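Local atomic coordinates of Poly(A) RNA polymerase protein 2 (Saccharomyces cerevisiae, PDB entry 3NYB), a protein that probably adds poly(A) tails to RNA as the polymerase of the TRAMP surveillance complex, working together with the zinc-knuckle protein Air2. Residues N259-A264 and N281-K286; I219-L224 and K287-A292; P58-H63 and C81-E86; L108-E113 and V126-G131; G143-K148 and I265-D270. The protein carries 1 engineered substitution. All coordinates share one frame; numbering follows the deposited sequence.

In the fold
Contacts 3 and 4 both reach the five-stranded palm sheet, their centres about 19 Å apart. Contacts 1 and 2 lie on successive turns of helix 282-304, with centres about 14 Å apart. Along the chain contact 3 closes first and contact 4 follows. Contact 5 then opens on helix 145-155 and returns at 265-270, so its segments alternate with those of contacts 1 and 2, while contact 1 falls within the span of contact 2. Contacts 2 and 3 are about 41 Å apart between centres, on opposite sides of the chain's centre. Contact 5 joins helix 145-155, which follows the palm sheet, to the turn after short strand 266-267, consistent with a catalytic and a central domain side by side.

Contact 1: residues N259-A264 and N281-K286; sequences NPFSLA and NIRDIK
Phe261 lays one border of its ring against the guanidinium group of Arg283, and the two planes are only 14° apart. CD2 of Phe261 stands 3.3 Å from NH1 of Arg283, over one face of the guanidinium but displaced toward its rim; the side chains themselves run obliquely past each other. The aliphatic part of the arginine continues the contact, with CG of Arg283 3.5 Å from CE2 of Phe261. At the edge of the same ring, near its plane, CD of Lys286 approaches CZ of Phe261 to 4.2 Å. The second patch is Ile282: its CG2 meets the backbone at Ser262 CA (3.6 Å), and its CD1 reaches CB of Leu263 at 3.9 Å.

The phenyl group is turned to the helix because its CG lies anti to the backbone N (chi1 -170°). Behind it, Asn259 OD1 takes a weak hydrogen bond from Phe261 N, and Ser262 OG gives another weak one to Asn259 O. On the other side, the bond from Lys286 N to Ile282 O, 3.1 Å, belongs to the first turn of the helix, which carries Ile282, Arg283 and Lys286. The amine of Lys286 is hydrogen-bonded to Ser68 of the Air2 chain, so this surface adjoins the partner protein. The geometry is that of a loop packed on the N-terminal turn of a helix, here helix 282-304 in what is probably the central domain.

Contact 2: residues I219-L224 and K287-A292; sequences IEFFEL and KAFAGA
Phe222 meets Phe289 and Ala292 along its whole length. Its CB lies 3.5 Å from the carbonyl O of Phe289. One bond further, CG of Phe222 is 3.7 Å from CB of Ala292. The alanine methyl touches both flanks of the ring, and CD1 and CE1 additionally meet the aromatic neighbour, CD1 of Phe222 lying 3.3 Å from CD1 of Phe289. At the tip, CZ of Phe222 is still within 4.0 Å of Ala292 CB. The methyl sits over the ring centre, 3.6 Å from Ala292 CB to the Phe222 centroid and almost on the ring normal, which qualifies as a CH-pi contact. Phe289 CD1, by comparison, lies at the edge of the Phe222 ring; the two rings form an oblique pair, neither a stack nor edge-to-face.

The backbones explain this closeness: the axes of segments 219-224 and 287-292 approach to 8.0 Å with 145° between their N-to-C directions, an antiparallel helix pair in what is probably the central domain, with Phe221, Phe222 and Phe289 as an aromatic cluster. Phe221 enters by another route, its CG anti to the backbone N (chi1 167°), and points its edge at the face of Phe289. That pair is T-shaped, with centroids 5.6 Å apart and planes at 75°. Phe170 of helix 160-173 also meets Phe222. Away from the pair, Glu220 and Glu223 form salt bridges to Arg26 of the Air2 chain.

Contact 3: residues P58-H63 and C81-E86; sequences PDADLH and CVVTSE
Asp61 O is approached by two groups of the neighbouring segment: Thr84 N donates a hydrogen bond to it at 3.2 Å, and the CA-H of Val83 points at it as well. Thr84 N lies above the carbonyl plane, 38° out of it. These bonds lie where two antiparallel strands of the nucleotidyltransferase palm sheet run out into loops; strand 62-65 is outermost within this chain. The side chain of Thr84 adds a second link, since Asp61 N donates to its OG1 at 2.8 Å. Further along, His63 and Val82 form a hydrogen-bonded pair, with His63 N to Val82 O at 3.1 Å and the return bond from Val82 N to His63 O at 3.0 Å. Leu62 and Val83 make the next, non-hydrogen-bonded pair, and their side chains share a face turned to helix 36-54. The CG of Leu62, anti to its own amide N (chi1 -179°), carries CD1 to Val83 CG2 at 3.7 Å. Asp61 OD1 has two partners: Arg50 of helix 36-54 forms a salt bridge to it, and Leu62 N bonds to its anti lone pair, 3.0 Å away.

Contact 4: residues L108-E113 and V126-G131; sequences LATEVE and VEPHSG
The backbones of Leu108-Ala109 and Val126-Glu127 run close without a direct hydrogen bond, linked by CA-H...O contacts in both directions: Glu127 CA to Leu108 O at 3.3 Å, and Ala109 CA to Val126 O at 3.6 Å. The latter is nearly straight, with 170° at the hydrogen. A water bridges the two segments beside them. It donates to Glu111 O and accepts from Val126 N at 3.3 Å, and it is also hydrogen-bonded to Thr110 OG1 (2.9 Å); the bond from Thr110 N is weak.

Among the side chains, Pro128 meets the other segment through CD and CG, CD lying 3.4 Å from Leu108 O and CG 4.2 Å from the CG2 methyl of Thr110. Leu108 directs its own side chain to Thr48 and Ala52 of helix 36-54. The Glu127 chain starts anti to its backbone N (chi1 -165°) and then bends at chi2 (-81°), which swings the carboxylate back over the turn that follows. There OE1 accepts from His129 N at 2.8 Å, while OE2 takes both Ser130 N and Ser130 OG, from the same face of the carboxylate. Three bonds thus fix the rotation of this group. Ser130 OG is bonded in turn to Ile132 N. These features belong to the turn of a beta hairpin, here joining strands 121-127 and 132-137 of the palm sheet, with the loop entering strand 113-116 laid beside it.

Contact 5: residues G143-K148 and I265-D270; sequences GIEAAK and IQDPGD
Glu145 and Pro268 face one another across this surface contact, with Ala146 backing the proline from the next position of the helix. The proline ring turns its CB and CG toward the first helical turn: CG of Pro268 is 4.3 Å from CB of Ala146, and CB of Pro268 is 4.2 Å from Ala146 N. As modelled, Glu145 bends across the proline toward Gly269. Its CG stands between the backbone N and carbonyl carbon (chi1 64°), and a second bend at chi2 (-68°) folds the carboxylate over the glycine. Some carbon-carbon approaches there are shorter than physically plausible, so the placing of the Glu145 side chain from CG outward is doubtful. No hydrogen bond crosses between the segments.

The shape that meets the helix is fixed locally. Asp267 to Asp270 form a type I beta turn, closed by Asp270 N to Asp267 O at 3.0 Å. Within it Asp267 OD1 accepts from Gly269 N at 3.3 Å, nearly straight at 175° but from above the carboxylate plane, an Asx turn. The other oxygen, Asp267 OD2, is hydrogen-bonded to Asn273. Both Ala146 and Pro268 also touch Phe187 of helix 186-198, so that Phe187 touches both segments. In fold terms, this is a beta turn packed against the N-terminal turn of helix 145-155, at what is probably the boundary between the palm and the central domain.

Contact 1: residues N259-A264 and N281-K286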
# COMPACT_ATOMS: atom_id res chain seq x y z
N ASN A 259 -7.16 -12.95 19.62
CA ASN A 259 -8.04 -12.58 18.52
C ASN A 259 -7.61 -13.20 17.20
O ASN A 259 -6.65 -12.75 16.58
CB ASN A 259 -8.12 -11.05 18.38
CG ASN A 259 -8.91 -10.61 17.16
OD1 ASN A 259 -9.64 -11.40 16.56
ND2 ASN A 259 -8.75 -9.35 16.78
N PRO A 260 -8.33 -14.24 16.76
CA PRO A 260 -8.05 -15.02 15.55
C PRO A 260 -8.04 -14.19 14.26
O PRO A 260 -7.10 -14.30 13.47
CB PRO A 260 -9.20 -16.04 15.51
CG PRO A 260 -10.26 -15.43 16.40
CD PRO A 260 -9.47 -14.82 17.50
N PHE A 261 -9.08 -13.39 14.04
CA PHE A 261 -9.23 -12.66 12.79
C PHE A 261 -8.46 -11.34 12.76
O PHE A 261 -8.97 -10.29 13.16
CB PHE A 261 -10.71 -12.40 12.49
CG PHE A 261 -10.96 -11.86 11.10
CD1 PHE A 261 -10.96 -12.71 10.01
CD2 PHE A 261 -11.21 -10.52 10.90
CE1 PHE A 261 -11.19 -12.23 8.74
CE2 PHE A 261 -11.45 -10.03 9.63
CZ PHE A 261 -11.44 -10.89 8.55
N SER A 262 -7.23 -11.40 12.26
CA SER A 262 -6.37 -10.23 12.22
C SER A 262 -5.15 -10.49 11.35
O SER A 262 -4.68 -11.62 11.23
CB SER A 262 -5.95 -9.84 13.64
OG SER A 262 -5.20 -10.87 14.26
N LEU A 263 -4.63 -9.43 10.74
CA LEU A 263 -3.49 -9.54 9.84
C LEU A 263 -2.24 -9.90 10.62
O LEU A 263 -1.92 -9.27 11.62
CB LEU A 263 -3.27 -8.21 9.13
CG LEU A 263 -2.73 -8.25 7.70
CD1 LEU A 263 -2.01 -6.94 7.40
CD2 LEU A 263 -1.81 -9.42 7.50
N ALA A 264 -1.53 -10.93 10.15
CA ALA A 264 -0.29 -11.36 10.79
C ALA A 264 0.87 -11.33 9.81
O ALA A 264 0.96 -12.16 8.90
CB ALA A 264 -0.45 -12.73 11.37
N ASN A 281 -8.79 -3.08 12.93
CA ASN A 281 -9.96 -2.84 12.10
C ASN A 281 -9.89 -3.63 10.82
O ASN A 281 -10.46 -3.24 9.80
CB ASN A 281 -10.11 -1.36 11.80
CG ASN A 281 -11.54 -0.99 11.49
OD1 ASN A 281 -11.80 0.04 10.87
ND2 ASN A 281 -12.48 -1.83 11.92
N ILE A 282 -9.20 -4.75 10.89
CA ILE A 282 -8.92 -5.55 9.71
C ILE A 282 -10.20 -6.04 9.04
O ILE A 282 -10.23 -6.27 7.84
CB ILE A 282 -8.01 -6.73 10.09
CG1 ILE A 282 -7.73 -7.60 8.86
CG2 ILE A 282 -8.61 -7.52 11.25
CD1 ILE A 282 -6.77 -6.95 7.90
N ARG A 283 -11.27 -6.19 9.81
CA ARG A 283 -12.53 -6.64 9.25
C ARG A 283 -13.05 -5.68 8.18
O ARG A 283 -13.46 -6.10 7.10
CB ARG A 283 -13.58 -6.80 10.34
CG ARG A 283 -13.10 -7.62 11.51
CD ARG A 283 -14.26 -7.95 12.44
NE ARG A 283 -13.86 -8.87 13.49
CZ ARG A 283 -13.86 -10.19 13.36
NH1 ARG A 283 -14.24 -10.74 12.21
NH2 ARG A 283 -13.47 -10.97 14.36
N ASP A 284 -13.05 -4.39 8.51
CA ASP A 284 -13.51 -3.36 7.58
C ASP A 284 -12.52 -3.15 6.45
O ASP A 284 -12.88 -2.73 5.35
CB ASP A 284 -13.76 -2.05 8.31
CG ASP A 284 -15.08 -2.04 9.06
OD1 ASP A 284 -15.66 -3.12 9.25
OD2 ASP A 284 -15.54 -0.94 9.45
N ILE A 285 -11.25 -3.43 6.72
CA ILE A 285 -10.23 -3.31 5.70
C ILE A 285 -10.53 -4.28 4.56
O ILE A 285 -10.54 -3.90 3.39
CB ILE A 285 -8.82 -3.54 6.28
CG1 ILE A 285 -8.48 -2.43 7.27
CG2 ILE A 285 -7.79 -3.61 5.16
CD1 ILE A 285 -7.27 -2.71 8.12
N LYS A 286 -10.80 -5.54 4.92
CA LYS A 286 -11.15 -6.56 3.94
C LYS A 286 -12.41 -6.20 3.17
O LYS A 286 -12.48 -6.37 1.95
CB LYS A 286 -11.33 -7.92 4.61
CG LYS A 286 -11.82 -9.01 3.67
CD LYS A 286 -11.86 -10.36 4.37
CE LYS A 286 -12.32 -11.47 3.42
NZ LYS A 286 -12.51 -12.76 4.14

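Contact 2: residues I219-L224 and K287-A292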
# COMPACT_ATOMS: atom_id res chain seq x y z
N ILE A 219 -6.51 -4.83 -9.83
CA ILE A 219 -7.73 -5.55 -9.57
C ILE A 219 -7.45 -6.83 -8.78
O ILE A 219 -8.03 -7.04 -7.72
CB ILE A 219 -8.48 -5.87 -10.86
CG1 ILE A 219 -9.08 -4.59 -11.44
CG2 ILE A 219 -9.56 -6.89 -10.60
CD1 ILE A 219 -9.84 -4.81 -12.70
N GLU A 220 -6.55 -7.66 -9.28
CA GLU A 220 -6.23 -8.92 -8.63
C GLU A 220 -5.67 -8.74 -7.22
O GLU A 220 -5.82 -9.62 -6.37
CB GLU A 220 -5.29 -9.76 -9.50
CG GLU A 220 -5.89 -10.10 -10.85
CD GLU A 220 -4.89 -10.75 -11.80
OE1 GLU A 220 -3.69 -10.80 -11.46
OE2 GLU A 220 -5.31 -11.20 -12.88
N PHE A 221 -5.02 -7.62 -6.95
CA PHE A 221 -4.56 -7.35 -5.60
C PHE A 221 -5.76 -7.21 -4.66
O PHE A 221 -5.76 -7.76 -3.56
CB PHE A 221 -3.70 -6.08 -5.56
CG PHE A 221 -3.45 -5.57 -4.16
CD1 PHE A 221 -2.31 -5.92 -3.47
CD2 PHE A 221 -4.36 -4.72 -3.55
CE1 PHE A 221 -2.08 -5.44 -2.18
CE2 PHE A 221 -4.14 -4.24 -2.27
CZ PHE A 221 -3.00 -4.60 -1.59
N PHE A 222 -6.77 -6.46 -5.07
CA PHE A 222 -7.95 -6.28 -4.24
C PHE A 222 -8.75 -7.57 -4.15
O PHE A 222 -9.48 -7.79 -3.18
CB PHE A 222 -8.83 -5.15 -4.78
CG PHE A 222 -8.24 -3.79 -4.63
CD1 PHE A 222 -7.80 -3.35 -3.39
CD2 PHE A 222 -8.11 -2.94 -5.71
CE1 PHE A 222 -7.25 -2.10 -3.24
CE2 PHE A 222 -7.57 -1.70 -5.57
CZ PHE A 222 -7.14 -1.27 -4.33
N GLU A 223 -8.62 -8.41 -5.16
CA GLU A 223 -9.31 -9.68 -5.21
C GLU A 223 -8.69 -10.65 -4.22
O GLU A 223 -9.38 -11.32 -3.46
CB GLU A 223 -9.22 -10.26 -6.62
CG GLU A 223 -9.80 -11.64 -6.75
CD GLU A 223 -9.57 -12.22 -8.13
OE1 GLU A 223 -10.57 -12.60 -8.78
OE2 GLU A 223 -8.39 -12.28 -8.54
N LEU A 224 -7.37 -10.70 -4.22
CA LEU A 224 -6.66 -11.57 -3.30
C LEU A 224 -6.98 -11.18 -1.87
O LEU A 224 -7.50 -11.99 -1.10
CB LEU A 224 -5.15 -11.51 -3.55
CG LEU A 224 -4.31 -12.51 -2.77
CD1 LEU A 224 -4.01 -11.98 -1.39
CD2 LEU A 224 -5.03 -13.84 -2.67
N LYS A 287 -13.42 -5.70 3.88
CA LYS A 287 -14.63 -5.21 3.22
C LYS A 287 -14.30 -4.15 2.18
O LYS A 287 -14.85 -4.16 1.09
CB LYS A 287 -15.64 -4.65 4.23
CG LYS A 287 -16.77 -5.61 4.56
CD LYS A 287 -16.72 -6.11 6.00
CE LYS A 287 -17.41 -5.12 6.93
NZ LYS A 287 -17.89 -5.75 8.20
N ALA A 288 -13.37 -3.25 2.51
CA ALA A 288 -13.03 -2.15 1.62
C ALA A 288 -12.30 -2.61 0.35
O ALA A 288 -12.64 -2.16 -0.75
CB ALA A 288 -12.24 -1.08 2.36
N PHE A 289 -11.31 -3.49 0.48
CA PHE A 289 -10.66 -4.04 -0.71
C PHE A 289 -11.68 -4.69 -1.64
O PHE A 289 -11.63 -4.52 -2.85
CB PHE A 289 -9.59 -5.06 -0.34
CG PHE A 289 -8.37 -4.47 0.28
CD1 PHE A 289 -7.95 -3.19 -0.05
CD2 PHE A 289 -7.62 -5.19 1.19
CE1 PHE A 289 -6.83 -2.64 0.53
CE2 PHE A 289 -6.49 -4.65 1.76
CZ PHE A 289 -6.09 -3.37 1.43
N ALA A 290 -12.59 -5.45 -1.06
CA ALA A 290 -13.61 -6.11 -1.84
C ALA A 290 -14.44 -5.04 -2.54
O ALA A 290 -14.76 -5.16 -3.72
CB ALA A 290 -14.48 -6.96 -0.94
N GLY A 291 -14.79 -3.99 -1.81
CA GLY A 291 -15.46 -2.84 -2.39
C GLY A 291 -14.68 -2.31 -3.59
O GLY A 291 -15.26 -2.01 -4.63
N ALA A 292 -13.37 -2.22 -3.44
CA ALA A 292 -12.53 -1.69 -4.50
C ALA A 292 -12.59 -2.60 -5.72
O ALA A 292 -12.80 -2.15 -6.85
CB ALA A 292 -11.11 -1.51 -4.01

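Contact 3: residues P58-H63 and C81-E86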
# COMPACT_ATOMS: atom_id res chain seq x y z
N PRO A 58 23.52 22.81 18.46
CA PRO A 58 24.40 23.00 17.30
C PRO A 58 25.03 21.70 16.80
O PRO A 58 25.51 21.65 15.66
CB PRO A 58 25.46 23.98 17.81
CG PRO A 58 25.33 23.95 19.30
CD PRO A 58 23.88 23.74 19.55
N ASP A 59 25.01 20.67 17.64
CA ASP A 59 25.52 19.35 17.25
C ASP A 59 24.53 18.50 16.44
O ASP A 59 24.93 17.53 15.79
CB ASP A 59 25.96 18.57 18.49
CG ASP A 59 27.25 19.11 19.09
OD1 ASP A 59 27.94 19.89 18.40
OD2 ASP A 59 27.56 18.74 20.24
N ALA A 60 23.25 18.85 16.49
CA ALA A 60 22.22 18.03 15.88
C ALA A 60 22.08 18.28 14.38
O ALA A 60 22.33 19.38 13.89
CB ALA A 60 20.88 18.26 16.58
N ASP A 61 21.69 17.24 13.65
CA ASP A 61 21.39 17.34 12.24
C ASP A 61 19.96 16.84 12.09
O ASP A 61 19.30 16.50 13.07
CB ASP A 61 22.35 16.47 11.41
CG ASP A 61 22.78 17.13 10.10
OD1 ASP A 61 21.94 17.75 9.40
OD2 ASP A 61 23.98 17.02 9.75
N LEU A 62 19.47 16.79 10.85
CA LEU A 62 18.08 16.45 10.59
C LEU A 62 17.99 15.73 9.25
O LEU A 62 18.48 16.23 8.24
CB LEU A 62 17.25 17.73 10.56
CG LEU A 62 15.74 17.66 10.32
CD1 LEU A 62 15.05 16.89 11.42
CD2 LEU A 62 15.17 19.06 10.23
N HIS A 63 17.37 14.56 9.25
CA HIS A 63 17.29 13.78 8.02
C HIS A 63 15.88 13.29 7.70
O HIS A 63 15.14 12.88 8.58
CB HIS A 63 18.27 12.60 8.06
CG HIS A 63 19.69 13.02 8.23
ND1 HIS A 63 20.37 13.75 7.27
CD2 HIS A 63 20.57 12.82 9.24
CE1 HIS A 63 21.60 13.99 7.70
NE2 HIS A 63 21.74 13.43 8.89
N CYS A 81 11.05 13.35 9.80
CA CYS A 81 12.44 13.68 10.06
C CYS A 81 12.93 13.13 11.39
O CYS A 81 12.17 13.11 12.36
CB CYS A 81 12.63 15.19 10.03
SG CYS A 81 11.82 15.95 8.63
N VAL A 82 14.19 12.70 11.42
CA VAL A 82 14.89 12.32 12.65
C VAL A 82 15.88 13.40 13.02
O VAL A 82 16.59 13.92 12.15
CB VAL A 82 15.75 11.06 12.46
CG1 VAL A 82 15.52 10.09 13.59
CG2 VAL A 82 15.48 10.42 11.11
N VAL A 83 15.97 13.73 14.31
CA VAL A 83 17.01 14.63 14.80
C VAL A 83 18.09 13.82 15.50
O VAL A 83 17.77 12.91 16.28
CB VAL A 83 16.44 15.64 15.78
CG1 VAL A 83 17.54 16.50 16.35
CG2 VAL A 83 15.43 16.50 15.08
N THR A 84 19.35 14.19 15.27
CA THR A 84 20.50 13.29 15.51
C THR A 84 21.46 13.51 16.69
O THR A 84 22.31 12.65 16.93
CB THR A 84 21.38 13.16 14.24
OG1 THR A 84 21.57 14.45 13.64
CG2 THR A 84 20.76 12.20 13.23
N SER A 85 21.39 14.62 17.42
CA SER A 85 22.25 14.68 18.61
C SER A 85 21.79 13.63 19.61
O SER A 85 20.63 13.21 19.57
CB SER A 85 22.25 16.07 19.24
OG SER A 85 23.33 16.85 18.77
N GLU A 86 22.67 13.18 20.49
CA GLU A 86 22.26 12.23 21.52
C GLU A 86 21.21 12.86 22.44
O GLU A 86 21.51 13.29 23.55
CB GLU A 86 23.45 11.67 22.32
CG GLU A 86 24.56 12.67 22.62
CD GLU A 86 25.79 12.01 23.24
OE1 GLU A 86 25.65 11.34 24.28
OE2 GLU A 86 26.90 12.18 22.69

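Contact 4: residues L108-E113 and V126-G131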
# COMPACT_ATOMS: atom_id res chain seq x y z
N LEU A 108 7.85 28.78 12.85
CA LEU A 108 7.98 27.70 11.89
C LEU A 108 6.90 26.66 12.13
O LEU A 108 6.85 25.63 11.47
CB LEU A 108 9.38 27.08 11.94
CG LEU A 108 10.45 28.12 11.62
CD1 LEU A 108 11.86 27.59 11.83
CD2 LEU A 108 10.27 28.63 10.20
N ALA A 109 6.03 26.96 13.09
CA ALA A 109 4.92 26.09 13.42
C ALA A 109 3.80 26.90 14.03
O ALA A 109 4.04 27.89 14.73
CB ALA A 109 5.38 25.02 14.40
N THR A 110 2.56 26.49 13.77
CA THR A 110 1.41 27.04 14.49
C THR A 110 0.98 26.06 15.58
O THR A 110 1.56 26.06 16.67
CB THR A 110 0.22 27.35 13.55
OG1 THR A 110 -0.29 26.14 12.98
CG2 THR A 110 0.67 28.28 12.43
N GLU A 111 -0.00 25.22 15.30
CA GLU A 111 -0.37 24.20 16.27
C GLU A 111 0.58 23.03 16.19
O GLU A 111 0.75 22.43 15.13
CB GLU A 111 -1.80 23.71 16.10
CG GLU A 111 -2.01 22.35 16.74
CD GLU A 111 -3.44 22.11 17.15
OE1 GLU A 111 -3.94 22.85 18.03
OE2 GLU A 111 -4.07 21.18 16.60
N VAL A 112 1.19 22.70 17.32
CA VAL A 112 2.10 21.59 17.40
C VAL A 112 1.49 20.47 18.23
O VAL A 112 1.08 20.68 19.37
CB VAL A 112 3.42 22.02 18.03
CG1 VAL A 112 4.42 20.89 17.92
CG2 VAL A 112 3.94 23.26 17.34
N GLU A 113 1.44 19.28 17.66
CA GLU A 113 0.86 18.15 18.38
C GLU A 113 1.88 17.05 18.68
O GLU A 113 2.56 16.57 17.77
CB GLU A 113 -0.31 17.58 17.60
CG GLU A 113 -0.95 16.37 18.24
CD GLU A 113 -2.11 15.85 17.43
OE1 GLU A 113 -2.23 16.24 16.25
OE2 GLU A 113 -2.90 15.05 17.98
N VAL A 126 2.89 22.20 11.01
CA VAL A 126 2.90 22.73 9.65
C VAL A 126 3.79 23.96 9.59
O VAL A 126 3.59 24.91 10.34
CB VAL A 126 1.48 23.11 9.18
CG1 VAL A 126 1.54 23.82 7.85
CG2 VAL A 126 0.60 21.87 9.08
N GLU A 127 4.79 23.94 8.71
CA GLU A 127 5.58 25.14 8.49
C GLU A 127 4.70 26.08 7.68
O GLU A 127 4.30 25.75 6.56
CB GLU A 127 6.88 24.84 7.76
CG GLU A 127 7.90 25.98 7.80
CD GLU A 127 7.62 27.07 6.77
OE1 GLU A 127 7.30 28.21 7.16
OE2 GLU A 127 7.73 26.78 5.56
N PRO A 128 4.39 27.24 8.26
CA PRO A 128 3.37 28.20 7.81
C PRO A 128 3.66 28.81 6.44
O PRO A 128 2.77 28.91 5.61
CB PRO A 128 3.40 29.28 8.89
CG PRO A 128 4.14 28.68 10.05
CD PRO A 128 5.10 27.71 9.46
N HIS A 129 4.89 29.23 6.22
CA HIS A 129 5.24 29.86 4.95
C HIS A 129 4.95 28.95 3.76
O HIS A 129 4.35 29.38 2.78
CB HIS A 129 6.71 30.28 4.92
CG HIS A 129 7.12 30.95 3.65
ND1 HIS A 129 6.61 32.17 3.26
CD2 HIS A 129 7.99 30.58 2.69
CE1 HIS A 129 7.14 32.52 2.10
NE2 HIS A 129 7.99 31.57 1.74
N SER A 130 5.39 27.70 3.87
CA SER A 130 5.26 26.73 2.78
C SER A 130 4.05 25.82 2.91
O SER A 130 3.69 25.13 1.96
CB SER A 130 6.51 25.85 2.69
OG SER A 130 6.54 24.91 3.75
N GLY A 131 3.43 25.81 4.09
CA GLY A 131 2.26 24.98 4.33
C GLY A 131 2.56 23.49 4.35
O GLY A 131 1.64 22.66 4.33
O HOH W 1 1.72 24.08 13.40

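Contact 5: residues G143-K148 and I265-D270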
# COMPACT_ATOMS: atom_id res chain seq x y z
N GLY A 143 11.45 0.77 12.05
CA GLY A 143 12.49 -0.19 12.35
C GLY A 143 13.82 0.16 11.72
O GLY A 143 14.16 1.34 11.57
N ILE A 144 14.58 -0.87 11.35
CA ILE A 144 15.89 -0.70 10.74
C ILE A 144 16.01 -1.72 9.62
O ILE A 144 16.26 -1.38 8.46
CB ILE A 144 17.03 -0.93 11.76
CG1 ILE A 144 16.56 -0.62 13.19
CG2 ILE A 144 18.23 -0.07 11.41
CD1 ILE A 144 15.83 -1.77 13.89
N GLU A 145 15.83 -2.98 9.98
CA GLU A 145 15.74 -4.07 9.02
C GLU A 145 14.54 -3.85 8.09
O GLU A 145 14.63 -4.12 6.89
CB GLU A 145 15.61 -5.41 9.73
CG GLU A 145 14.34 -5.54 10.55
CD GLU A 145 14.31 -4.60 11.77
OE1 GLU A 145 15.39 -4.24 12.27
OE2 GLU A 145 13.19 -4.24 12.23
N ALA A 146 13.43 -3.36 8.63
CA ALA A 146 12.26 -3.07 7.79
C ALA A 146 12.61 -2.08 6.70
O ALA A 146 12.27 -2.28 5.53
CB ALA A 146 11.10 -2.52 8.60
N ALA A 147 13.27 -1.00 7.09
CA ALA A 147 13.60 0.04 6.14
C ALA A 147 14.41 -0.54 4.99
O ALA A 147 14.14 -0.24 3.82
CB ALA A 147 14.35 1.16 6.81
N LYS A 148 15.39 -1.38 5.32
CA LYS A 148 16.27 -1.95 4.30
C LYS A 148 15.51 -2.88 3.35
O LYS A 148 15.73 -2.86 2.14
CB LYS A 148 17.46 -2.68 4.94
CG LYS A 148 18.64 -2.92 4.00
CD LYS A 148 19.36 -1.62 3.62
CE LYS A 148 20.56 -1.87 2.71
NZ LYS A 148 21.76 -2.44 3.41
N ILE A 265 1.75 -10.37 10.00
CA ILE A 265 2.93 -10.23 9.16
C ILE A 265 4.14 -10.24 10.07
O ILE A 265 4.20 -9.50 11.05
CB ILE A 265 2.89 -8.92 8.35
CG1 ILE A 265 1.78 -8.97 7.31
CG2 ILE A 265 4.20 -8.68 7.65
CD1 ILE A 265 1.53 -7.65 6.63
N GLN A 266 5.10 -11.11 9.75
CA GLN A 266 6.27 -11.31 10.60
C GLN A 266 7.16 -10.08 10.67
O GLN A 266 7.64 -9.58 9.64
CB GLN A 266 7.08 -12.51 10.10
CG GLN A 266 8.07 -13.05 11.11
CD GLN A 266 8.47 -14.47 10.82
OE1 GLN A 266 8.96 -14.78 9.73
NE2 GLN A 266 8.27 -15.36 11.79
N ASP A 267 7.39 -9.59 11.88
CA ASP A 267 8.23 -8.42 12.10
C ASP A 267 9.66 -8.71 11.65
O ASP A 267 10.30 -9.63 12.18
CB ASP A 267 8.21 -8.01 13.58
CG ASP A 267 8.81 -6.64 13.82
OD1 ASP A 267 9.46 -6.11 12.89
OD2 ASP A 267 8.64 -6.11 14.94
N PRO A 268 10.17 -7.94 10.68
CA PRO A 268 11.50 -8.20 10.11
C PRO A 268 12.63 -8.09 11.12
O PRO A 268 13.70 -8.64 10.88
CB PRO A 268 11.66 -7.10 9.07
CG PRO A 268 10.30 -6.70 8.72
CD PRO A 268 9.49 -6.84 9.98
N GLY A 269 12.41 -7.37 12.22
CA GLY A 269 13.46 -7.15 13.20
C GLY A 269 13.25 -8.02 14.41
O GLY A 269 14.05 -8.04 15.35
N ASP A 270 12.16 -8.77 14.37
CA ASP A 270 11.78 -9.64 15.45
C ASP A 270 10.77 -10.63 14.88
O ASP A 270 9.59 -10.32 14.73
CB ASP A 270 11.18 -8.82 16.59
CG ASP A 270 10.60 -9.68 17.70
OD1 ASP A 270 11.20 -9.76 18.79
OD2 ASP A 270 9.51 -10.26 17.49